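Local coordinates for protein MGS-MChE2 (Uncultured bacterium, PDB 5JD6) that probably hydrolyses carboxylic esters, as an alpha/beta hydrolase enzyme recovered from the metagenome of lagoon sediments, at residues K6-K10 and F11-E15; D40-E44 and K45-V49; G230-A233 and M234-P238. All blocks are in the same frame, centred on the assembly; numbering follows the deposited sequence.

Contact 1 (K6-K10 and F11-E15); sequences KQEGK and FTYLE
The backbone N of K6 donates to Y13 O at 2.8 Å. Y13 N returns the bond to K6 O, so K6 and Y13 form an antiparallel hydrogen-bonded pair. E8 and F11 form the next such pair, at the closed end of a hairpin. There E8 N donates to F11 O at 3.0 Å, and F11 N donates back to E8 O. The chain reverses in a type II' turn from E8 to F11, with G9 at positive phi.

K6, E8, F11 and Y13 put their side chains on one face of the sheet. K6 CB lies over one face of the Y13 ring, 3.8 Å from its centroid, as a CH-pi contact. The bend in the K6 chain at CB-CG (chi2 -108°) leads its end away from the ring toward E15. K6 NZ makes a long salt bridge of 4.0 Å with OE1 of E15. At the edge of the Y13 ring, E8 OE1 lies in plane and 2.9 Å from Y13 OH, a weak bond. The carboxylate is turned almost square to the ring. Y13 OH is also hydrogen-bonded to K80.

Q7 and T12 occupy the other face as a non-hydrogen-bonded pair. The Q7 chain is extended as far as its amide, and Q7 NE2 donates to T12 OG1 at 3.3 Å, with the hydroxyl close to the amide plane. A water bridges T12 OG1 and K10 O; it donates to K10 O at 3.0 Å. K10 CG lies over one face of the F11 ring, the two side chains running side by side, and K10 NZ pairs with E75. F76 and F79 of helix 66-80 also meet the F11 ring. This is a beta hairpin closed by a two-residue loop, laid at the edge of the central sheet of an alpha/beta hydrolase fold.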
loop_
_atom_site.group_PDB
_atom_site.type_symbol
_atom_site.label_atom_id
_atom_site.label_comp_id
_atom_site.label_asym_id
_atom_site.label_seq_id
_atom_site.Cartn_x
_atom_site.Cartn_y
_atom_site.Cartn_z
ATOM N N LYS A 6 -12.139 14.208 0.411
ATOM C CA LYS A 6 -11.551 15.493 0.750
ATOM C C LYS A 6 -10.599 15.960 -0.339
ATOM O O LYS A 6 -9.840 15.168 -0.898
ATOM C CB LYS A 6 -10.808 15.410 2.085
ATOM C CG LYS A 6 -11.659 14.971 3.263
ATOM C CD LYS A 6 -11.919 16.131 4.210
ATOM C CE LYS A 6 -12.338 15.637 5.584
ATOM N NZ LYS A 6 -12.560 16.757 6.542
ATOM N N GLN A 7 -10.646 17.251 -0.641
ATOM C CA GLN A 7 -9.661 17.852 -1.523
ATOM C C GLN A 7 -9.125 19.125 -0.891
ATOM O O GLN A 7 -9.760 20.176 -0.939
ATOM C CB GLN A 7 -10.250 18.147 -2.900
ATOM C CG GLN A 7 -9.201 18.556 -3.919
ATOM C CD GLN A 7 -9.778 18.759 -5.302
ATOM O OE1 GLN A 7 -10.320 19.820 -5.612
ATOM N NE2 GLN A 7 -9.669 17.737 -6.144
ATOM N N GLU A 8 -7.952 19.011 -0.286
ATOM C CA GLU A 8 -7.306 20.141 0.357
ATOM C C GLU A 8 -5.959 20.373 -0.303
ATOM O O GLU A 8 -5.064 19.530 -0.220
ATOM C CB GLU A 8 -7.154 19.883 1.857
ATOM C CG GLU A 8 -8.478 19.577 2.544
ATOM C CD GLU A 8 -8.303 18.985 3.928
ATOM O OE1 GLU A 8 -7.160 18.635 4.289
ATOM O OE2 GLU A 8 -9.312 18.869 4.656
ATOM N N GLY A 9 -5.827 21.509 -0.979
ATOM C CA GLY A 9 -4.630 21.801 -1.744
ATOM C C GLY A 9 -4.499 20.848 -2.915
ATOM O O GLY A 9 -5.450 20.649 -3.668
ATOM N N LYS A 10 -3.321 20.252 -3.066
ATOM C CA LYS A 10 -3.082 19.307 -4.148
ATOM C C LYS A 10 -3.427 17.883 -3.725
ATOM O O LYS A 10 -3.330 16.951 -4.523
ATOM C CB LYS A 10 -1.624 19.376 -4.611
ATOM C CG LYS A 10 -0.617 18.952 -3.553
ATOM C CD LYS A 10 0.790 18.895 -4.126
ATOM C CE LYS A 10 1.794 18.431 -3.085
ATOM N NZ LYS A 10 3.167 18.321 -3.653
ATOM N N PHE A 11 -3.830 17.721 -2.467
ATOM C CA PHE A 11 -4.132 16.400 -1.927
ATOM C C PHE A 11 -5.609 16.033 -2.049
ATOM O O PHE A 11 -6.479 16.716 -1.508
ATOM C CB PHE A 11 -3.710 16.311 -0.461
ATOM C CG PHE A 11 -2.227 16.399 -0.247
ATOM C CD1 PHE A 11 -1.385 15.411 -0.728
ATOM C CD2 PHE A 11 -1.676 17.462 0.450
ATOM C CE1 PHE A 11 -0.022 15.484 -0.527
ATOM C CE2 PHE A 11 -0.312 17.544 0.654
ATOM C CZ PHE A 11 0.516 16.554 0.165
ATOM N N THR A 12 -5.876 14.943 -2.763
ATOM C CA THR A 12 -7.208 14.359 -2.824
ATOM C C THR A 12 -7.190 13.016 -2.101
ATOM O O THR A 12 -6.368 12.153 -2.412
ATOM C CB THR A 12 -7.682 14.165 -4.278
ATOM O OG1 THR A 12 -7.698 15.430 -4.953
ATOM C CG2 THR A 12 -9.077 13.558 -4.314
ATOM N N TYR A 13 -8.085 12.838 -1.134
ATOM C CA TYR A 13 -8.075 11.619 -0.328
ATOM C C TYR A 13 -9.418 11.318 0.332
ATOM O O TYR A 13 -10.214 12.219 0.591
ATOM C CB TYR A 13 -6.985 11.713 0.746
ATOM C CG TYR A 13 -7.197 12.816 1.761
ATOM C CD1 TYR A 13 -6.886 14.137 1.458
ATOM C CD2 TYR A 13 -7.696 12.535 3.026
ATOM C CE1 TYR A 13 -7.076 15.146 2.382
ATOM C CE2 TYR A 13 -7.887 13.537 3.957
ATOM C CZ TYR A 13 -7.575 14.841 3.631
ATOM O OH TYR A 13 -7.766 15.845 4.556
ATOM N N LEU A 14 -9.661 10.036 0.591
ATOM C CA LEU A 14 -10.812 9.619 1.383
ATOM C C LEU A 14 -10.450 9.620 2.860
ATOM O O LEU A 14 -9.333 9.265 3.235
ATOM C CB LEU A 14 -11.303 8.229 0.971
ATOM C CG LEU A 14 -12.037 8.069 -0.359
ATOM C CD1 LEU A 14 -12.668 6.687 -0.442
ATOM C CD2 LEU A 14 -13.088 9.150 -0.542
ATOM N N GLU A 15 -11.404 10.011 3.696
ATOM C CA GLU A 15 -11.173 10.074 5.130
ATOM C C GLU A 15 -12.384 9.545 5.889
ATOM O O GLU A 15 -13.516 9.946 5.628
ATOM C CB GLU A 15 -10.856 11.510 5.555
ATOM C CG GLU A 15 -10.387 11.658 6.993
ATOM C CD GLU A 15 -9.935 13.073 7.309
ATOM O OE1 GLU A 15 -9.802 13.881 6.367
ATOM O OE2 GLU A 15 -9.713 13.381 8.497
HETATM O O HOH W 1 -5.201 15.306 -6.248
#

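Contact 2 (D40-E44 and K45-V49); sequences DYFPE and KGYKV
A beta-alpha-beta unit of the alpha/beta hydrolase fold turns here from helix 36-41 into strand 47-52. K45 and Y41 meet beside the turn, and F42 O is its main polar point. K45 N donates to this oxygen at 2.9 Å, from well above the carbonyl plane. Y47 N adds a weak bond to F42 O at 3.1 Å. F42 O thus links the turn to K45 and, weakly, to Y47 at the start of strand 47-52. P43 CA makes a further CA-H...O contact with Y47 O, 3.1 Å away.

The K45 chain folds back over one face of the Y41 ring. Bends at chi2 and chi4 (both near -70°) curl it there. K45 CG sits 4.3 Å from the Y41 ring centroid, in a CH-pi contact displaced toward the rim. K45 NZ comes to 4.8 Å from the same centroid, an off-centre cation-pi contact. The Y41 hydroxyl has its hydrogen bond with H246.

On the apolar side, F42 turns its ring edge toward the face of Y47. The pair is an offset edge-to-face one, with planes at 73°. CD1 of F42 and CD2 of Y47 are the touching atoms, 3.9 Å apart. V49 CG2 packs on P43 CD at 3.8 Å and lies beside F42 CB.

Helix 238-252 covers the aromatic groups: N242 and L245 touch F42, and H246 touches Y41 and K45. Y47 and V49 also pack on strand 20-25, the parallel neighbour of strand 47-52 in the sheet.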
loop_
_atom_site.group_PDB
_atom_site.type_symbol
_atom_site.label_atom_id
_atom_site.label_comp_id
_atom_site.label_asym_id
_atom_site.label_seq_id
_atom_site.Cartn_x
_atom_site.Cartn_y
_atom_site.Cartn_z
ATOM N N ASP A 40 -14.947 0.237 6.029
ATOM C CA ASP A 40 -16.166 -0.002 6.799
ATOM C C ASP A 40 -15.875 -0.567 8.185
ATOM O O ASP A 40 -16.628 -0.334 9.131
ATOM C CB ASP A 40 -17.103 -0.946 6.042
ATOM C CG ASP A 40 -17.900 -0.236 4.966
ATOM O OD1 ASP A 40 -18.063 0.998 5.063
ATOM O OD2 ASP A 40 -18.368 -0.913 4.027
ATOM N N TYR A 41 -14.773 -1.298 8.303
ATOM C CA TYR A 41 -14.460 -2.024 9.528
ATOM C C TYR A 41 -13.712 -1.176 10.560
ATOM O O TYR A 41 -14.216 -0.926 11.653
ATOM C CB TYR A 41 -13.640 -3.271 9.189
ATOM C CG TYR A 41 -13.323 -4.158 10.371
ATOM C CD1 TYR A 41 -14.253 -5.073 10.847
ATOM C CD2 TYR A 41 -12.086 -4.091 11.000
ATOM C CE1 TYR A 41 -13.963 -5.891 11.926
ATOM C CE2 TYR A 41 -11.786 -4.905 12.077
ATOM C CZ TYR A 41 -12.728 -5.802 12.534
ATOM O OH TYR A 41 -12.432 -6.611 13.607
ATOM N N PHE A 42 -12.515 -0.731 10.199
ATOM C CA PHE A 42 -11.595 -0.111 11.154
ATOM C C PHE A 42 -11.965 1.273 11.717
ATOM O O PHE A 42 -11.594 1.578 12.851
ATOM C CB PHE A 42 -10.204 -0.039 10.522
ATOM C CG PHE A 42 -9.535 -1.377 10.405
ATOM C CD1 PHE A 42 -8.731 -1.854 11.426
ATOM C CD2 PHE A 42 -9.739 -2.174 9.289
ATOM C CE1 PHE A 42 -8.125 -3.093 11.329
ATOM C CE2 PHE A 42 -9.135 -3.414 9.187
ATOM C CZ PHE A 42 -8.329 -3.874 10.208
ATOM N N PRO A 43 -12.677 2.122 10.951
ATOM C CA PRO A 43 -13.040 3.387 11.603
ATOM C C PRO A 43 -14.012 3.217 12.768
ATOM O O PRO A 43 -14.079 4.085 13.637
ATOM C CB PRO A 43 -13.691 4.192 10.472
ATOM C CG PRO A 43 -14.098 3.191 9.479
ATOM C CD PRO A 43 -13.044 2.135 9.525
ATOM N N GLU A 44 -14.747 2.111 12.784
ATOM C CA GLU A 44 -15.668 1.829 13.878
ATOM C C GLU A 44 -14.966 1.042 14.979
ATOM O O GLU A 44 -15.579 0.664 15.977
ATOM C CB GLU A 44 -16.889 1.062 13.368
ATOM C CG GLU A 44 -17.593 1.728 12.193
ATOM C CD GLU A 44 -18.268 3.036 12.570
ATOM O OE1 GLU A 44 -18.477 3.280 13.778
ATOM O OE2 GLU A 44 -18.589 3.821 11.653
ATOM N N LYS A 45 -13.672 0.802 14.790
ATOM C CA LYS A 45 -12.871 0.091 15.779
ATOM C C LYS A 45 -11.838 1.016 16.414
ATOM O O LYS A 45 -10.926 0.562 17.106
ATOM C CB LYS A 45 -12.185 -1.117 15.141
ATOM C CG LYS A 45 -13.140 -2.235 14.754
ATOM C CD LYS A 45 -13.721 -2.908 15.987
ATOM C CE LYS A 45 -14.701 -4.008 15.614
ATOM N NZ LYS A 45 -15.938 -3.461 14.991
ATOM N N GLY A 46 -11.984 2.315 16.169
ATOM C CA GLY A 46 -11.112 3.312 16.761
ATOM C C GLY A 46 -9.919 3.686 15.901
ATOM O O GLY A 46 -8.872 4.071 16.421
ATOM N N TYR A 47 -10.072 3.576 14.586
ATOM C CA TYR A 47 -8.986 3.911 13.669
ATOM C C TYR A 47 -9.388 4.975 12.655
ATOM O O TYR A 47 -10.561 5.120 12.317
ATOM C CB TYR A 47 -8.501 2.658 12.938
ATOM C CG TYR A 47 -7.845 1.646 13.845
ATOM C CD1 TYR A 47 -6.497 1.739 14.162
ATOM C CD2 TYR A 47 -8.577 0.599 14.390
ATOM C CE1 TYR A 47 -5.894 0.816 14.995
ATOM C CE2 TYR A 47 -7.982 -0.330 15.221
ATOM C CZ TYR A 47 -6.642 -0.216 15.521
ATOM O OH TYR A 47 -6.050 -1.139 16.351
ATOM N N LYS A 48 -8.399 5.719 12.175
ATOM C CA LYS A 48 -8.622 6.729 11.152
ATOM C C LYS A 48 -8.087 6.229 9.815
ATOM O O LYS A 48 -6.882 6.052 9.650
ATOM C CB LYS A 48 -7.946 8.040 11.546
ATOM C CG LYS A 48 -8.452 9.269 10.816
ATOM C CD LYS A 48 -7.776 10.512 11.370
ATOM C CE LYS A 48 -8.384 11.780 10.807
ATOM N NZ LYS A 48 -7.664 12.995 11.283
ATOM N N VAL A 49 -8.984 5.990 8.865
ATOM C CA VAL A 49 -8.580 5.467 7.567
ATOM C C VAL A 49 -8.443 6.583 6.535
ATOM O O VAL A 49 -9.391 7.321 6.271
ATOM C CB VAL A 49 -9.574 4.413 7.050
ATOM C CG1 VAL A 49 -9.105 3.854 5.715
ATOM C CG2 VAL A 49 -9.731 3.295 8.070
#

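Contact 3 (G230-A233 and M234-P238); sequences GHAA and MMEHP
With CG anti to the carbonyl carbon (chi1 -59°) and CD swung out extended (chi2 173°), the E236 chain runs back along the start of its own helix. Its carboxylate ends among the backbone N-H groups of G230 and A232. E236 OE2 accepts from G230 N at 2.7 Å, on its syn side and somewhat out of the carboxylate plane. E236 OE1 takes A232 N at 2.9 Å, nearly along its C-O axis. One carboxylate thus holds the N-H groups of G230 and A232, the residues before and after H231, and would be expected to stiffen the backbone there.

A232 is the N-cap residue of helix 233-236, and its carbonyl oxygen accepts two bonds. E236 N approaches A232 O nearly head-on at 2.8 Å; M235 N comes from above the carbonyl plane. H237 N donates to A233 O at 2.8 Å. H237 is the first residue to leave helical geometry, and it stands at the N-cap position before helix 238-252.

In alpha/beta hydrolases the loop after the last strand carries the histidine of the catalytic triad. H231 fits that place, consistent with a triad of S91, D203 and H231. Its ND1 is hydrogen-bonded to D203, and its ring touches S91, probably the nucleophile.

The methyl CB of A232 meets M235 CE at 3.9 Å. It also lies beside M234 CG at 4.3 Å. The M234 side chain goes on to N90, F35 and T114, and A233 packs against I226 of strand 221-226.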
loop_
_atom_site.group_PDB
_atom_site.type_symbol
_atom_site.label_atom_id
_atom_site.label_comp_id
_atom_site.label_asym_id
_atom_site.label_seq_id
_atom_site.Cartn_x
_atom_site.Cartn_y
_atom_site.Cartn_z
ATOM N N GLY A 230 -6.442 -14.494 -4.244
ATOM C CA GLY A 230 -5.457 -14.074 -5.221
ATOM C C GLY A 230 -4.669 -12.842 -4.820
ATOM O O GLY A 230 -4.106 -12.773 -3.727
ATOM N N HIS A 231 -4.641 -11.859 -5.714
ATOM C CA HIS A 231 -3.762 -10.707 -5.568
ATOM C C HIS A 231 -4.358 -9.601 -4.699
ATOM O O HIS A 231 -3.634 -8.736 -4.205
ATOM C CB HIS A 231 -3.412 -10.148 -6.949
ATOM C CG HIS A 231 -2.220 -9.241 -6.949
ATOM N ND1 HIS A 231 -1.031 -9.577 -6.342
ATOM C CD2 HIS A 231 -2.035 -8.014 -7.490
ATOM C CE1 HIS A 231 -0.162 -8.595 -6.506
ATOM N NE2 HIS A 231 -0.748 -7.635 -7.197
ATOM N N ALA A 232 -5.673 -9.630 -4.511
ATOM C CA ALA A 232 -6.348 -8.597 -3.729
ATOM C C ALA A 232 -7.141 -9.195 -2.572
ATOM O O ALA A 232 -8.367 -9.297 -2.638
ATOM C CB ALA A 232 -7.258 -7.770 -4.623
ATOM N N ALA A 233 -6.436 -9.582 -1.512
ATOM C CA ALA A 233 -7.062 -10.176 -0.333
ATOM C C ALA A 233 -8.097 -9.238 0.273
ATOM O O ALA A 233 -9.145 -9.673 0.750
ATOM C CB ALA A 233 -6.008 -10.539 0.699
ATOM N N MET A 234 -7.780 -7.949 0.247
ATOM C CA MET A 234 -8.665 -6.883 0.702
ATOM C C MET A 234 -10.044 -6.940 0.067
ATOM O O MET A 234 -11.049 -6.628 0.703
ATOM C CB MET A 234 -8.038 -5.537 0.374
ATOM C CG MET A 234 -7.289 -5.596 -0.942
ATOM S SD MET A 234 -6.255 -4.169 -1.202
ATOM C CE MET A 234 -5.070 -4.458 0.100
ATOM N N MET A 235 -10.073 -7.320 -1.206
ATOM C CA MET A 235 -11.287 -7.264 -2.006
ATOM C C MET A 235 -11.925 -8.639 -2.156
ATOM O O MET A 235 -13.149 -8.764 -2.172
ATOM C CB MET A 235 -10.973 -6.663 -3.379
ATOM C CG MET A 235 -12.140 -6.628 -4.347
ATOM S SD MET A 235 -11.903 -5.378 -5.625
ATOM C CE MET A 235 -10.147 -5.538 -5.939
ATOM N N GLU A 236 -11.094 -9.671 -2.260
ATOM C CA GLU A 236 -11.588 -11.035 -2.392
ATOM C C GLU A 236 -12.117 -11.554 -1.058
ATOM O O GLU A 236 -13.128 -12.255 -1.010
ATOM C CB GLU A 236 -10.486 -11.955 -2.920
ATOM C CG GLU A 236 -9.930 -11.531 -4.268
ATOM C CD GLU A 236 -8.725 -12.349 -4.688
ATOM O OE1 GLU A 236 -7.632 -11.762 -4.833
ATOM O OE2 GLU A 236 -8.873 -13.576 -4.875
ATOM N N HIS A 237 -11.428 -11.205 0.023
ATOM C CA HIS A 237 -11.858 -11.598 1.360
ATOM C C HIS A 237 -11.655 -10.481 2.374
ATOM O O HIS A 237 -10.735 -10.543 3.187
ATOM C CB HIS A 237 -11.112 -12.850 1.819
ATOM C CG HIS A 237 -11.439 -14.073 1.021
ATOM N ND1 HIS A 237 -10.832 -14.360 -0.183
ATOM C CD2 HIS A 237 -12.318 -15.076 1.248
ATOM C CE1 HIS A 237 -11.319 -15.492 -0.660
ATOM N NE2 HIS A 237 -12.223 -15.947 0.190
ATOM N N PRO A 238 -12.521 -9.456 2.333
ATOM C CA PRO A 238 -12.437 -8.358 3.300
ATOM C C PRO A 238 -12.764 -8.841 4.708
ATOM O O PRO A 238 -12.331 -8.249 5.696
ATOM C CB PRO A 238 -13.487 -7.365 2.798
ATOM C CG PRO A 238 -14.474 -8.210 2.063
ATOM C CD PRO A 238 -13.671 -9.307 1.423
#

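The three contacts come in series along the chain, contact 1 first and contact 3 last. Contacts 1 and 2 share the central sheet: strand 11-16 lies next to strand 47-52, and a long, weak ion pair between E15 and K48 joins them. Their centres are about 19 Å apart. Contact 3 comes late in the chain, leading into the C-terminal helix 238-252, with its centre about 18 Å from that of contact 2 and about 26 Å from that of contact 1. It follows strand 221-226, at the opposite edge of the sheet from strand 4-8. Helix 238-252 begins in contact 3 and runs on to cover contact 2. Only contact 3 holds a probable triad residue.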